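Long-range contact in putative uncharacterized protein tcp24 (PDB 4Q38), which transfers long aliphatic acyl groups from acyl-CoA to the amino sugar of teicoplanin-type glycopeptide antibiotics: residues W34-P44 against W88-R99. Sequence-based numbering, arbitrary orientation.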
loop_
_atom_site.group_PDB
_atom_site.type_symbol
_atom_site.label_atom_id
_atom_site.label_comp_id
_atom_site.label_asym_id
_atom_site.label_seq_id
_atom_site.Cartn_x
_atom_site.Cartn_y
_atom_site.Cartn_z
ATOM N N TRP A 34 11.665 -9.561 -15.267
ATOM C CA TRP A 34 11.648 -8.244 -14.624
ATOM C C TRP A 34 13.004 -7.593 -14.687
ATOM O O TRP A 34 13.135 -6.420 -15.051
ATOM C CB TRP A 34 11.174 -8.392 -13.178
ATOM C CG TRP A 34 11.262 -7.140 -12.333
ATOM C CD1 TRP A 34 12.069 -6.925 -11.216
ATOM C CD2 TRP A 34 10.497 -5.898 -12.497
ATOM N NE1 TRP A 34 11.868 -5.671 -10.698
ATOM C CE2 TRP A 34 10.937 -5.001 -11.415
ATOM C CE3 TRP A 34 9.529 -5.449 -13.400
ATOM C CZ2 TRP A 34 10.422 -3.721 -11.265
ATOM C CZ3 TRP A 34 9.014 -4.152 -13.232
ATOM C CH2 TRP A 34 9.454 -3.312 -12.193
ATOM N N LEU A 35 14.031 -8.360 -14.351
ATOM C CA LEU A 35 15.397 -7.846 -14.305
ATOM C C LEU A 35 15.934 -7.484 -15.689
ATOM O O LEU A 35 16.667 -6.501 -15.840
ATOM C CB LEU A 35 16.305 -8.844 -13.588
ATOM C CG LEU A 35 15.974 -9.009 -12.100
ATOM C CD1 LEU A 35 16.705 -10.204 -11.511
ATOM C CD2 LEU A 35 16.306 -7.746 -11.326
ATOM N N THR A 36 15.542 -8.261 -16.698
ATOM C CA THR A 36 15.846 -7.918 -18.091
ATOM C C THR A 36 15.172 -6.601 -18.458
ATOM O O THR A 36 15.795 -5.715 -19.051
ATOM C CB THR A 36 15.391 -9.038 -19.052
ATOM O OG1 THR A 36 16.089 -10.240 -18.719
ATOM C CG2 THR A 36 15.679 -8.682 -20.512
ATOM N N GLU A 37 13.904 -6.468 -18.083
ATOM C CA GLU A 37 13.172 -5.233 -18.343
ATOM C C GLU A 37 13.875 -4.045 -17.687
ATOM O O GLU A 37 14.019 -2.992 -18.304
ATOM C CB GLU A 37 11.717 -5.338 -17.878
ATOM C CG GLU A 37 10.854 -4.159 -18.315
ATOM C CD GLU A 37 9.437 -4.210 -17.773
ATOM O OE1 GLU A 37 9.021 -5.260 -17.235
ATOM O OE2 GLU A 37 8.731 -3.188 -17.897
ATOM N N LEU A 38 14.327 -4.224 -16.444
ATOM C CA LEU A 38 15.043 -3.156 -15.744
ATOM C C LEU A 38 16.405 -2.870 -16.386
ATOM O O LEU A 38 16.861 -1.728 -16.402
ATOM C CB LEU A 38 15.215 -3.482 -14.257
ATOM C CG LEU A 38 13.964 -3.568 -13.365
ATOM C CD1 LEU A 38 14.351 -3.573 -11.894
ATOM C CD2 LEU A 38 13.004 -2.425 -13.642
ATOM N N ASP A 39 17.053 -3.908 -16.906
ATOM C CA ASP A 39 18.318 -3.708 -17.623
ATOM C C ASP A 39 18.103 -2.839 -18.863
ATOM O O ASP A 39 18.833 -1.870 -19.082
ATOM C CB ASP A 39 18.963 -5.048 -17.988
ATOM C CG ASP A 39 20.363 -4.889 -18.566
ATOM O OD1 ASP A 39 21.141 -4.051 -18.069
ATOM O OD2 ASP A 39 20.688 -5.607 -19.530
ATOM N N GLU A 40 17.077 -3.161 -19.653
ATOM C CA GLU A 40 16.760 -2.367 -20.847
ATOM C C GLU A 40 16.324 -0.936 -20.526
ATOM O O GLU A 40 16.663 -0.002 -21.256
ATOM C CB GLU A 40 15.731 -3.081 -21.716
ATOM C CG GLU A 40 16.381 -3.992 -22.745
ATOM C CD GLU A 40 15.640 -5.298 -22.942
ATOM O OE1 GLU A 40 14.392 -5.302 -22.843
ATOM O OE2 GLU A 40 16.314 -6.323 -23.196
ATOM N N LEU A 41 15.589 -0.766 -19.429
ATOM C CA LEU A 41 15.201 0.566 -18.958
ATOM C C LEU A 41 16.407 1.426 -18.570
ATOM O O LEU A 41 16.440 2.620 -18.866
ATOM C CB LEU A 41 14.246 0.447 -17.767
ATOM C CG LEU A 41 13.647 1.725 -17.174
ATOM C CD1 LEU A 41 12.767 2.474 -18.171
ATOM C CD2 LEU A 41 12.860 1.359 -15.924
ATOM N N GLY A 42 17.377 0.815 -17.887
ATOM C CA GLY A 42 18.600 1.508 -17.482
ATOM C C GLY A 42 18.439 2.416 -16.272
ATOM O O GLY A 42 17.341 2.519 -15.710
ATOM N N PRO A 43 19.536 3.083 -15.860
ATOM C CA PRO A 43 19.539 4.025 -14.742
ATOM C C PRO A 43 18.672 5.257 -15.011
ATOM O O PRO A 43 18.415 5.578 -16.173
ATOM C CB PRO A 43 21.021 4.426 -14.624
ATOM C CG PRO A 43 21.594 4.169 -15.975
ATOM C CD PRO A 43 20.878 2.942 -16.457
ATOM N N PRO A 44 18.207 5.939 -13.942
ATOM C CA PRO A 44 17.395 7.146 -14.114
ATOM C C PRO A 44 18.231 8.324 -14.621
ATOM O O PRO A 44 19.449 8.337 -14.437
ATOM C CB PRO A 44 16.911 7.435 -12.693
ATOM C CG PRO A 44 17.986 6.869 -11.820
ATOM C CD PRO A 44 18.402 5.613 -12.515
ATOM N N TRP A 88 22.420 -1.402 -8.223
ATOM C CA TRP A 88 21.952 -1.560 -9.604
ATOM C C TRP A 88 20.445 -1.646 -9.639
ATOM O O TRP A 88 19.784 -0.960 -10.429
ATOM C CB TRP A 88 22.562 -2.821 -10.205
ATOM C CG TRP A 88 22.233 -3.094 -11.659
ATOM C CD1 TRP A 88 22.989 -2.740 -12.778
ATOM C CD2 TRP A 88 21.076 -3.832 -12.201
ATOM N NE1 TRP A 88 22.394 -3.178 -13.930
ATOM C CE2 TRP A 88 21.244 -3.840 -13.661
ATOM C CE3 TRP A 88 19.956 -4.459 -11.644
ATOM C CZ2 TRP A 88 20.321 -4.448 -14.508
ATOM C CZ3 TRP A 88 19.031 -5.066 -12.508
ATOM C CH2 TRP A 88 19.212 -5.064 -13.906
ATOM N N LEU A 89 19.901 -2.477 -8.757
ATOM C CA LEU A 89 18.458 -2.721 -8.672
ATOM C C LEU A 89 17.677 -1.528 -8.112
ATOM O O LEU A 89 16.577 -1.232 -8.574
ATOM C CB LEU A 89 18.200 -3.961 -7.826
ATOM C CG LEU A 89 16.776 -4.504 -7.837
ATOM C CD1 LEU A 89 16.405 -4.988 -9.230
ATOM C CD2 LEU A 89 16.650 -5.618 -6.818
ATOM N N LEU A 90 18.251 -0.857 -7.121
ATOM C CA LEU A 90 17.655 0.337 -6.531
ATOM C C LEU A 90 17.460 1.462 -7.551
ATOM O O LEU A 90 16.408 2.095 -7.580
ATOM C CB LEU A 90 18.508 0.831 -5.359
ATOM C CG LEU A 90 18.186 2.192 -4.743
ATOM C CD1 LEU A 90 16.836 2.178 -4.035
ATOM C CD2 LEU A 90 19.306 2.597 -3.789
ATOM N N GLU A 91 18.477 1.704 -8.376
ATOM C CA GLU A 91 18.418 2.731 -9.415
ATOM C C GLU A 91 17.322 2.454 -10.434
ATOM O O GLU A 91 16.540 3.342 -10.769
ATOM C CB GLU A 91 19.748 2.806 -10.172
ATOM C CG GLU A 91 20.905 3.370 -9.376
ATOM C CD GLU A 91 22.144 3.532 -10.231
ATOM O OE1 GLU A 91 22.610 2.530 -10.819
ATOM O OE2 GLU A 91 22.648 4.667 -10.307
ATOM N N ARG A 92 17.297 1.222 -10.933
ATOM C CA ARG A 92 16.369 0.816 -11.988
ATOM C C ARG A 92 14.929 0.654 -11.494
ATOM O O ARG A 92 13.995 0.953 -12.225
ATOM C CB ARG A 92 16.858 -0.456 -12.682
ATOM C CG ARG A 92 17.982 -0.160 -13.663
ATOM C CD ARG A 92 19.024 -1.257 -13.739
ATOM N NE ARG A 92 20.209 -0.775 -14.460
ATOM C CZ ARG A 92 21.223 -0.112 -13.902
ATOM N NH1 ARG A 92 21.233 0.139 -12.600
ATOM N NH2 ARG A 92 22.245 0.299 -14.654
ATOM N N THR A 93 14.768 0.195 -10.258
ATOM C CA THR A 93 13.440 0.058 -9.649
ATOM C C THR A 93 12.838 1.444 -9.443
ATOM O O THR A 93 11.657 1.679 -9.736
ATOM C CB THR A 93 13.513 -0.723 -8.320
ATOM O OG1 THR A 93 14.000 -2.038 -8.584
ATOM C CG2 THR A 93 12.134 -0.843 -7.657
ATOM N N HIS A 94 13.660 2.366 -8.949
ATOM C CA HIS A 94 13.265 3.764 -8.869
ATOM C C HIS A 94 12.809 4.261 -10.219
ATOM O O HIS A 94 11.745 4.873 -10.339
ATOM C CB HIS A 94 14.404 4.617 -8.342
ATOM C CG HIS A 94 14.225 6.092 -8.611
ATOM N ND1 HIS A 94 13.437 6.877 -7.852
ATOM C CD2 HIS A 94 14.756 6.912 -9.609
ATOM C CE1 HIS A 94 13.461 8.136 -8.336
ATOM N NE2 HIS A 94 14.271 8.157 -9.407
ATOM N N HIS A 95 13.618 3.999 -11.243
ATOM C CA HIS A 95 13.310 4.419 -12.615
ATOM C C HIS A 95 12.025 3.802 -13.128
ATOM O O HIS A 95 11.205 4.492 -13.726
ATOM C CB HIS A 95 14.488 4.099 -13.535
ATOM C CG HIS A 95 14.428 4.778 -14.886
ATOM N ND1 HIS A 95 15.270 4.455 -15.895
ATOM C CD2 HIS A 95 13.590 5.786 -15.379
ATOM C CE1 HIS A 95 14.985 5.216 -16.977
ATOM N NE2 HIS A 95 13.955 6.023 -16.661
ATOM N N ALA A 96 11.836 2.509 -12.872
ATOM C CA ALA A 96 10.637 1.790 -13.303
ATOM C C ALA A 96 9.355 2.339 -12.678
ATOM O O ALA A 96 8.269 2.156 -13.227
ATOM C CB ALA A 96 10.773 0.299 -13.023
ATOM N N ILE A 97 9.486 3.005 -11.531
ATOM C CA ILE A 97 8.345 3.667 -10.884
ATOM C C ILE A 97 8.094 5.075 -11.439
ATOM O O ILE A 97 6.968 5.388 -11.863
ATOM C CB ILE A 97 8.482 3.676 -9.340
ATOM C CG1 ILE A 97 8.481 2.234 -8.806
ATOM C CG2 ILE A 97 7.339 4.482 -8.701
ATOM C CD1 ILE A 97 8.844 2.109 -7.339
ATOM N N VAL A 98 9.129 5.917 -11.463
ATOM C CA VAL A 98 8.954 7.319 -11.888
ATOM C C VAL A 98 8.587 7.481 -13.368
ATOM O O VAL A 98 8.006 8.499 -13.753
ATOM C CB VAL A 98 10.158 8.220 -11.546
ATOM C CG1 VAL A 98 10.328 8.324 -10.037
ATOM C CG2 VAL A 98 11.438 7.722 -12.217
ATOM N N ARG A 99 8.900 6.470 -14.181
ATOM C CA ARG A 99 8.497 6.463 -15.588
ATOM C C ARG A 99 6.966 6.443 -15.720
ATOM O O ARG A 99 6.423 6.821 -16.762
ATOM C CB ARG A 99 9.114 5.269 -16.328
ATOM C CG ARG A 99 8.562 3.922 -15.905
ATOM C CD ARG A 99 9.029 2.785 -16.796
ATOM N NE ARG A 99 8.631 1.479 -16.262
ATOM C CZ ARG A 99 8.960 0.311 -16.815
ATOM N NH1 ARG A 99 9.691 0.279 -17.920
ATOM N NH2 ARG A 99 8.563 -0.830 -16.262
HETATM O O HOH W 1 13.025 -4.588 -8.380
HETATM O O HOH W 2 20.936 -1.226 -17.151
#
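R92 on helix 84-98 reaches past L38 at the C-terminal end of helix 32-41, the axes of 34-41 and 88-98 crossing at 81°. Its CB lies on L38 CB, and R92 CG, 3.3 Å from L38 O, also nears G42 O. A bend about the CB-CG bond (chi2 145°) lays CD over the W88 ring. R92 NE donates to a water (2.8 Å) that in turn donates to D39 O. The guanidinium is sandwiched between the W88 indole on one face and P43 on the other, with R92 NH2 3.5 Å from P43 CD; R92 NH1 turns back to W88 O (2.8 Å) and, more distantly, to E91 OE1.

L38 itself is a knob among L89, R92, T93 and A96. The H95 ring is clasped by L41 CG over one face and P44 CA over the opposite one, while H95 ND1 gives a nearly straight bond to G42 O (2.8 Å, 178°), in the ring plane but from above the carbonyl plane. At the far end, R99 NH2 forms a salt bridge to E37 OE2 (2.9 Å), and E37 OE1 pairs with R109.

This junction lies away from the acyl-CoA site. H95 directly, and R92 through a water, supply donors to the carbonyls of G42 and D39, while L38 and L41 fill the apolar part.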